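Local coordinates for sugar ABC transporter substrate-binding protein (Treponema pallidum subsp. pallidum, PDB 5U2P), which probably serves as the periplasmic ligand-binding component of an ABC transporter, capturing a solute, perhaps a sugar, for delivery to the membrane permease, at residues Q297-E305 / H366-A375; S155-L163 / G286-E294. All coordinates share one frame; numbering follows the deposited sequence.

Contact 1 (Q297-E305 / H366-A375); sequences QDVLTGSLE and HIEKGKVIQA
Strands 300-303 and 372-374 run parallel in the mixed sheet of one lobe, where 300-303 also pairs antiparallel with 138-145; L300, T301 and G302 bridge to V372, I373 and Q374, with backbone bonds from L300 N to K371 O (2.9 Å) through to A375 N on G302 O (2.9 Å). On one face L300, its CG beside its backbone N (chi1 -64°), lays CD1 against H366 CB at 3.5 Å and meets V372; I139 of strand 138-145 covers this side. T301 and I373 share the other face, against helix 191-214; T301 OG1 is hydrogen-bonded to D195 of that helix and to N140 of strand 138-145.

H366 NE2 donates in its ring plane to Q297 O (2.9 Å), from above the carbonyl plane. Q374, with CG anti to its backbone N (chi1 -180°), carries its amide past the strand end: OE1 accepts from L304 N at 2.8 Å, while NE2 meets the anti lone pair of E305 OE2 at 2.9 Å, amide and carboxylate planes 39° apart. With both amide ends engaged, the flip of Q374 is set; the negative charge of E305 would probably polarise the amide, making OE1 a better acceptor.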
loop_
_atom_site.group_PDB
_atom_site.type_symbol
_atom_site.label_atom_id
_atom_site.label_comp_id
_atom_site.label_asym_id
_atom_site.label_seq_id
_atom_site.Cartn_x
_atom_site.Cartn_y
_atom_site.Cartn_z
ATOM N N GLN A 297 2.931 -14.741 -8.003
ATOM C CA GLN A 297 1.505 -14.799 -8.338
ATOM C C GLN A 297 0.621 -14.964 -7.095
ATOM O O GLN A 297 -0.607 -14.860 -7.178
ATOM C CB GLN A 297 1.235 -15.952 -9.315
ATOM C CG GLN A 297 2.020 -15.880 -10.624
ATOM C CD GLN A 297 1.564 -14.751 -11.545
ATOM O OE1 GLN A 297 0.476 -14.193 -11.382
ATOM N NE2 GLN A 297 2.402 -14.415 -12.526
ATOM N N ASP A 298 1.245 -15.212 -5.945
ATOM C CA ASP A 298 0.506 -15.517 -4.727
ATOM C C ASP A 298 -0.165 -14.281 -4.129
ATOM O O ASP A 298 -1.310 -14.348 -3.704
ATOM C CB ASP A 298 1.429 -16.175 -3.688
ATOM C CG ASP A 298 2.514 -15.236 -3.156
ATOM O OD1 ASP A 298 2.733 -14.153 -3.742
ATOM O OD2 ASP A 298 3.171 -15.599 -2.152
ATOM N N VAL A 299 0.542 -13.155 -4.109
ATOM C CA VAL A 299 0.061 -11.965 -3.411
ATOM C C VAL A 299 0.566 -10.698 -4.097
ATOM O O VAL A 299 1.616 -10.709 -4.724
ATOM C CB VAL A 299 0.501 -11.976 -1.926
ATOM C CG1 VAL A 299 1.967 -11.537 -1.769
ATOM C CG2 VAL A 299 -0.405 -11.133 -1.093
ATOM N N LEU A 300 -0.200 -9.621 -3.995
ATOM C CA LEU A 300 0.260 -8.303 -4.422
ATOM C C LEU A 300 0.875 -7.613 -3.215
ATOM O O LEU A 300 0.542 -7.948 -2.077
ATOM C CB LEU A 300 -0.892 -7.460 -4.976
ATOM C CG LEU A 300 -1.572 -7.974 -6.246
ATOM C CD1 LEU A 300 -2.791 -7.166 -6.558
ATOM C CD2 LEU A 300 -0.610 -7.937 -7.412
ATOM N N THR A 301 1.756 -6.644 -3.451
ATOM C CA THR A 301 2.158 -5.723 -2.392
ATOM C C THR A 301 1.671 -4.305 -2.677
ATOM O O THR A 301 1.293 -3.967 -3.806
ATOM C CB THR A 301 3.699 -5.684 -2.180
ATOM O OG1 THR A 301 4.318 -4.878 -3.194
ATOM C CG2 THR A 301 4.290 -7.098 -2.173
ATOM N N GLY A 302 1.658 -3.485 -1.630
ATOM C CA GLY A 302 1.274 -2.088 -1.751
ATOM C C GLY A 302 1.401 -1.367 -0.435
ATOM O O GLY A 302 2.083 -1.833 0.484
ATOM N N SER A 303 0.750 -0.218 -0.351
ATOM C CA SER A 303 0.606 0.485 0.896
ATOM C C SER A 303 -0.773 0.255 1.480
ATOM O O SER A 303 -1.781 0.551 0.831
ATOM C CB SER A 303 0.798 1.977 0.742
ATOM O OG SER A 303 0.532 2.578 2.003
ATOM N N LEU A 304 -0.790 -0.265 2.699
ATOM C CA LEU A 304 -2.019 -0.452 3.477
ATOM C C LEU A 304 -2.102 0.587 4.593
ATOM O O LEU A 304 -2.831 0.409 5.579
ATOM C CB LEU A 304 -2.086 -1.885 4.025
ATOM C CG LEU A 304 -1.886 -3.013 2.996
ATOM C CD1 LEU A 304 -1.981 -4.406 3.635
ATOM C CD2 LEU A 304 -2.887 -2.888 1.844
ATOM N N GLU A 305 -1.387 1.692 4.413
ATOM C CA GLU A 305 -1.377 2.783 5.377
ATOM C C GLU A 305 -2.630 3.633 5.211
ATOM O O GLU A 305 -2.557 4.792 4.816
ATOM C CB GLU A 305 -0.119 3.640 5.208
ATOM C CG GLU A 305 1.200 2.861 5.477
ATOM C CD GLU A 305 1.591 2.825 6.934
ATOM O OE1 GLU A 305 1.096 3.681 7.699
ATOM O OE2 GLU A 305 2.381 1.933 7.320
ATOM N N HIS A 366 -6.862 -10.751 -6.977
ATOM C CA HIS A 366 -6.115 -10.551 -5.747
ATOM C C HIS A 366 -6.819 -9.633 -4.754
ATOM O O HIS A 366 -7.035 -10.030 -3.607
ATOM C CB HIS A 366 -4.722 -10.007 -6.070
ATOM C CG HIS A 366 -3.814 -11.018 -6.700
ATOM N ND1 HIS A 366 -3.885 -11.356 -8.036
ATOM C CD2 HIS A 366 -2.809 -11.759 -6.177
ATOM C CE1 HIS A 366 -2.966 -12.265 -8.307
ATOM N NE2 HIS A 366 -2.294 -12.520 -7.199
ATOM N N ILE A 367 -7.183 -8.425 -5.166
ATOM C CA ILE A 367 -7.631 -7.443 -4.177
ATOM C C ILE A 367 -8.935 -7.914 -3.523
ATOM O O ILE A 367 -9.065 -7.889 -2.300
ATOM C CB ILE A 367 -7.793 -6.031 -4.797
ATOM C CG1 ILE A 367 -6.447 -5.542 -5.359
ATOM C CG2 ILE A 367 -8.318 -5.056 -3.741
ATOM C CD1 ILE A 367 -6.532 -4.303 -6.278
ATOM N N GLU A 368 -9.880 -8.394 -4.321
ATOM C CA GLU A 368 -11.167 -8.826 -3.774
ATOM C C GLU A 368 -11.030 -10.021 -2.829
ATOM O O GLU A 368 -11.886 -10.244 -1.970
ATOM C CB GLU A 368 -12.139 -9.168 -4.902
ATOM C CG GLU A 368 -13.349 -8.269 -4.932
ATOM C CD GLU A 368 -14.288 -8.578 -6.086
ATOM O OE1 GLU A 368 -13.988 -9.494 -6.884
ATOM O OE2 GLU A 368 -15.329 -7.897 -6.188
ATOM N N LYS A 369 -9.941 -10.766 -2.984
ATOM C CA LYS A 369 -9.683 -11.959 -2.190
ATOM C C LYS A 369 -8.739 -11.681 -1.038
ATOM O O LYS A 369 -8.349 -12.593 -0.308
ATOM C CB LYS A 369 -9.095 -13.064 -3.069
ATOM C CG LYS A 369 -9.910 -13.348 -4.326
ATOM C CD LYS A 369 -9.410 -14.579 -5.063
ATOM C CE LYS A 369 -10.254 -14.874 -6.289
ATOM N NZ LYS A 369 -9.846 -16.149 -6.938
ATOM N N GLY A 370 -8.351 -10.421 -0.880
ATOM C CA GLY A 370 -7.483 -10.036 0.216
ATOM C C GLY A 370 -6.033 -10.462 0.073
ATOM O O GLY A 370 -5.280 -10.425 1.058
ATOM N N LYS A 371 -5.639 -10.810 -1.156
ATOM C CA LYS A 371 -4.285 -11.261 -1.453
ATOM C C LYS A 371 -3.357 -10.070 -1.666
ATOM O O LYS A 371 -2.811 -9.886 -2.753
ATOM C CB LYS A 371 -4.282 -12.164 -2.693
ATOM C CG LYS A 371 -4.955 -13.525 -2.492
ATOM C CD LYS A 371 -5.072 -14.258 -3.831
ATOM C CE LYS A 371 -5.478 -15.708 -3.661
ATOM N NZ LYS A 371 -6.774 -15.825 -2.968
ATOM N N VAL A 372 -3.179 -9.280 -0.613
ATOM C CA VAL A 372 -2.331 -8.081 -0.644
ATOM C C VAL A 372 -1.661 -7.924 0.721
ATOM O O VAL A 372 -2.335 -8.036 1.745
ATOM C CB VAL A 372 -3.141 -6.783 -0.948
ATOM C CG1 VAL A 372 -2.201 -5.589 -1.120
ATOM C CG2 VAL A 372 -4.069 -6.960 -2.158
ATOM N N ILE A 373 -0.358 -7.658 0.736
ATOM C CA ILE A 373 0.377 -7.367 1.951
ATOM C C ILE A 373 1.162 -6.093 1.788
ATOM O O ILE A 373 1.413 -5.654 0.666
ATOM C CB ILE A 373 1.311 -8.525 2.346
ATOM C CG1 ILE A 373 2.331 -8.828 1.235
ATOM C CG2 ILE A 373 0.462 -9.729 2.641
ATOM C CD1 ILE A 373 3.369 -9.928 1.650
ATOM N N GLN A 374 1.504 -5.460 2.900
ATOM C CA GLN A 374 2.197 -4.182 2.826
ATOM C C GLN A 374 3.682 -4.327 2.479
ATOM O O GLN A 374 4.456 -5.010 3.186
ATOM C CB GLN A 374 2.053 -3.411 4.135
ATOM C CG GLN A 374 2.770 -2.063 4.071
ATOM C CD GLN A 374 2.169 -1.003 4.950
ATOM O OE1 GLN A 374 0.995 -0.643 4.803
ATOM N NE2 GLN A 374 2.978 -0.474 5.864
ATOM N N ALA A 375 4.078 -3.659 1.398
ATOM C CA ALA A 375 5.469 -3.591 0.990
ATOM C C ALA A 375 6.320 -2.877 2.027
ATOM O O ALA A 375 5.895 -1.892 2.628
ATOM C CB ALA A 375 5.603 -2.880 -0.369
#

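Contact 2 (S155-L163 / G286-E294)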
loop_
_atom_site.group_PDB
_atom_site.type_symbol
_atom_site.label_atom_id
_atom_site.label_comp_id
_atom_site.label_asym_id
_atom_site.label_seq_id
_atom_site.Cartn_x
_atom_site.Cartn_y
_atom_site.Cartn_z
ATOM N N SER A 155 3.846 -10.716 -25.367
ATOM C CA SER A 155 2.736 -11.226 -24.573
ATOM C C SER A 155 2.910 -10.813 -23.117
ATOM O O SER A 155 4.023 -10.540 -22.680
ATOM C CB SER A 155 2.653 -12.749 -24.693
ATOM O OG SER A 155 2.559 -13.142 -26.053
ATOM N N GLU A 156 1.810 -10.756 -22.375
ATOM C CA GLU A 156 1.864 -10.426 -20.955
ATOM C C GLU A 156 2.783 -11.417 -20.234
ATOM O O GLU A 156 2.531 -12.622 -20.263
ATOM C CB GLU A 156 0.462 -10.450 -20.348
ATOM C CG GLU A 156 0.433 -10.094 -18.883
ATOM C CD GLU A 156 -0.954 -10.115 -18.302
ATOM O OE1 GLU A 156 -1.723 -9.168 -18.560
ATOM O OE2 GLU A 156 -1.269 -11.077 -17.575
ATOM N N PRO A 157 3.861 -10.921 -19.597
ATOM C CA PRO A 157 4.801 -11.861 -18.975
ATOM C C PRO A 157 4.194 -12.537 -17.762
ATOM O O PRO A 157 3.713 -11.838 -16.863
ATOM C CB PRO A 157 5.983 -10.976 -18.573
ATOM C CG PRO A 157 5.398 -9.621 -18.415
ATOM C CD PRO A 157 4.300 -9.524 -19.435
ATOM N N LYS A 158 4.209 -13.868 -17.732
ATOM C CA LYS A 158 3.599 -14.588 -16.626
ATOM C C LYS A 158 4.642 -15.303 -15.768
ATOM O O LYS A 158 4.303 -16.049 -14.859
ATOM C CB LYS A 158 2.555 -15.577 -17.153
ATOM C CG LYS A 158 1.537 -14.905 -18.073
ATOM C CD LYS A 158 0.179 -15.571 -18.026
ATOM C CE LYS A 158 -0.850 -14.733 -18.773
ATOM N NZ LYS A 158 -2.222 -15.300 -18.682
ATOM N N SER A 159 5.910 -15.037 -16.053
ATOM C CA SER A 159 7.027 -15.607 -15.306
ATOM C C SER A 159 8.240 -14.695 -15.447
ATOM O O SER A 159 8.232 -13.773 -16.252
ATOM C CB SER A 159 7.388 -16.986 -15.832
ATOM O OG SER A 159 7.975 -16.844 -17.113
ATOM N N TRP A 160 9.281 -14.980 -14.679
ATOM C CA TRP A 160 10.525 -14.212 -14.723
ATOM C C TRP A 160 11.216 -14.265 -16.078
ATOM O O TRP A 160 11.743 -13.257 -16.544
ATOM C CB TRP A 160 11.478 -14.726 -13.638
ATOM C CG TRP A 160 12.912 -14.253 -13.759
ATOM C CD1 TRP A 160 13.991 -15.001 -14.148
ATOM C CD2 TRP A 160 13.422 -12.939 -13.473
ATOM N NE1 TRP A 160 15.134 -14.237 -14.121
ATOM C CE2 TRP A 160 14.814 -12.969 -13.711
ATOM C CE3 TRP A 160 12.840 -11.747 -13.040
ATOM C CZ2 TRP A 160 15.627 -11.847 -13.537
ATOM C CZ3 TRP A 160 13.651 -10.636 -12.863
ATOM C CH2 TRP A 160 15.025 -10.695 -13.111
ATOM N N ASN A 161 11.240 -15.437 -16.704
ATOM C CA ASN A 161 11.864 -15.561 -18.008
ATOM C C ASN A 161 11.048 -14.872 -19.081
ATOM O O ASN A 161 11.602 -14.352 -20.042
ATOM C CB ASN A 161 12.076 -17.030 -18.371
ATOM C CG ASN A 161 13.160 -17.670 -17.546
ATOM O OD1 ASN A 161 14.154 -17.031 -17.207
ATOM N ND2 ASN A 161 12.970 -18.936 -17.200
ATOM N N GLU A 162 9.730 -14.849 -18.915
ATOM C CA GLU A 162 8.887 -14.143 -19.866
ATOM C C GLU A 162 9.102 -12.630 -19.737
ATOM O O GLU A 162 9.057 -11.905 -20.737
ATOM C CB GLU A 162 7.414 -14.520 -19.669
ATOM C CG GLU A 162 7.092 -15.899 -20.253
ATOM C CD GLU A 162 5.631 -16.294 -20.146
ATOM O OE1 GLU A 162 4.774 -15.417 -19.922
ATOM O OE2 GLU A 162 5.337 -17.498 -20.297
ATOM N N LEU A 163 9.346 -12.159 -18.518
ATOM C CA LEU A 163 9.670 -10.747 -18.306
ATOM C C LEU A 163 10.979 -10.400 -19.008
ATOM O O LEU A 163 11.056 -9.409 -19.716
ATOM C CB LEU A 163 9.785 -10.409 -16.828
ATOM C CG LEU A 163 10.261 -8.990 -16.500
ATOM C CD1 LEU A 163 9.253 -7.970 -16.973
ATOM C CD2 LEU A 163 10.494 -8.854 -15.003
ATOM N N GLY A 286 -2.530 -2.289 -19.602
ATOM C CA GLY A 286 -2.757 -3.528 -18.885
ATOM C C GLY A 286 -1.994 -3.517 -17.579
ATOM O O GLY A 286 -1.096 -2.687 -17.396
ATOM N N ALA A 287 -2.363 -4.414 -16.668
ATOM C CA ALA A 287 -1.699 -4.534 -15.366
ATOM C C ALA A 287 -1.640 -5.983 -14.906
ATOM O O ALA A 287 -2.664 -6.666 -14.826
ATOM C CB ALA A 287 -2.413 -3.702 -14.324
ATOM N N CYS A 288 -0.450 -6.435 -14.543
ATOM C CA CYS A 288 -0.265 -7.807 -14.096
ATOM C C CYS A 288 0.751 -7.877 -12.975
ATOM O O CYS A 288 1.406 -6.886 -12.640
ATOM C CB CYS A 288 0.186 -8.685 -15.263
ATOM S SG CYS A 288 1.781 -8.191 -15.952
ATOM N N VAL A 289 0.863 -9.059 -12.386
ATOM C CA VAL A 289 1.860 -9.321 -11.363
ATOM C C VAL A 289 3.253 -9.167 -11.933
ATOM O O VAL A 289 3.508 -9.568 -13.068
ATOM C CB VAL A 289 1.684 -10.731 -10.787
ATOM C CG1 VAL A 289 2.931 -11.197 -10.041
ATOM C CG2 VAL A 289 0.470 -10.745 -9.882
ATOM N N LEU A 290 4.162 -8.587 -11.155
ATOM C CA LEU A 290 5.563 -8.546 -11.577
ATOM C C LEU A 290 6.237 -9.864 -11.220
ATOM O O LEU A 290 6.461 -10.140 -10.036
ATOM C CB LEU A 290 6.306 -7.384 -10.923
ATOM C CG LEU A 290 7.790 -7.259 -11.301
ATOM C CD1 LEU A 290 7.993 -6.607 -12.671
ATOM C CD2 LEU A 290 8.492 -6.485 -10.234
ATOM N N PRO A 291 6.571 -10.693 -12.234
ATOM C CA PRO A 291 7.112 -12.012 -11.872
ATOM C C PRO A 291 8.597 -11.970 -11.511
ATOM O O PRO A 291 9.448 -12.334 -12.327
ATOM C CB PRO A 291 6.873 -12.835 -13.135
ATOM C CG PRO A 291 6.986 -11.838 -14.246
ATOM C CD PRO A 291 6.445 -10.537 -13.697
ATOM N N ILE A 292 8.886 -11.546 -10.284
ATOM C CA ILE A 292 10.252 -11.267 -9.846
ATOM C C ILE A 292 10.658 -12.206 -8.720
ATOM O O ILE A 292 11.797 -12.174 -8.257
ATOM C CB ILE A 292 10.394 -9.794 -9.381
ATOM C CG1 ILE A 292 11.870 -9.394 -9.276
ATOM C CG2 ILE A 292 9.637 -9.564 -8.077
ATOM C CD1 ILE A 292 12.083 -7.914 -9.050
ATOM N N THR A 293 9.709 -13.028 -8.275
ATOM C CA THR A 293 9.987 -14.091 -7.309
ATOM C C THR A 293 9.279 -15.367 -7.732
ATOM O O THR A 293 8.331 -15.321 -8.516
ATOM C CB THR A 293 9.531 -13.724 -5.878
ATOM O OG1 THR A 293 8.096 -13.688 -5.814
ATOM C CG2 THR A 293 10.090 -12.374 -5.461
ATOM N N GLU A 294 9.719 -16.501 -7.195
ATOM C CA GLU A 294 9.127 -17.784 -7.548
ATOM C C GLU A 294 7.630 -17.813 -7.223
ATOM O O GLU A 294 6.856 -18.499 -7.889
ATOM C CB GLU A 294 9.856 -18.931 -6.827
ATOM C CG GLU A 294 9.377 -19.261 -5.395
ATOM C CD GLU A 294 9.717 -18.185 -4.370
ATOM O OE1 GLU A 294 10.621 -17.364 -4.634
ATOM O OE2 GLU A 294 9.081 -18.169 -3.292
HETATM O O HOH W 1 2.600 -11.773 -14.484
#
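An N-capped helix start packs here on the chain leaving strand 285-288 of the mixed sheet, in one lobe of a periplasmic solute-binding protein: helix 160-172 and the 155-159 loop lie over strand 285-288 and the inverse gamma turn centred on P291. S159 is the N-cap, its OG accepting from E162 N at 3.2 Å. E162 reaches back in turn, OE1 taking the N-H of K158 from above the carboxylate plane, so the loop and the first helical turn hold each other.

P291 is the hub. Its CB and CG press on the backbone of S159, CB 3.3 Å from S159 C, and its CG also meets CB of L163 at 4.1 Å. The P291 carbonyl faces W160: its O lies 3.2 Å from W160 CA, a bent CA-H...O contact, and near the plane of the indole at the CE3 edge. W160 CG stands anti to its backbone N (chi1 167°), which brings CZ3 to CG1 of I292 and the indole against A232, E235 and L236 of helix 227-238. Deeper, L163 CD2 touches L290 CD1, with M265 and F267 of strand 263-267 packed around this pair.

At the strand end, the extended chain of E156 lies over C288, its CD 3.5 Å from C288 CB; E156 OE1 is hydrogen-bonded to Y144 OH of strand 138-145, which ties the carboxylate to that strand. The contact is thus mainly apolar and backbone packing, and the two segments share their hydrogen-bonding link through solvent: one ordered water donates to both P157 O at 2.6 Å and V289 O at 2.8 Å.

Contacts 1 and 2 sit in the same lobe, their centres 16 Å apart, and share one mixed sheet: strands 285-288 and 300-303 follow each other in the chain and both pair antiparallel with strand 138-145. V289 and Q297 join them directly. V289 CG2 packs against L300 CD2 at 3.9 Å and H366 CE1 at 4.1 Å, while Q297, though poorly ordered, brings its amide near K158 O. The centre of contact 1 is about 8 Å, and that of contact 2 about 20 Å, from the centre of the chain. A bound 1,2-ethanediol, probably from the crystallisation liquor, lies about 4 Å from the A375 side chain; it may mark a pocket.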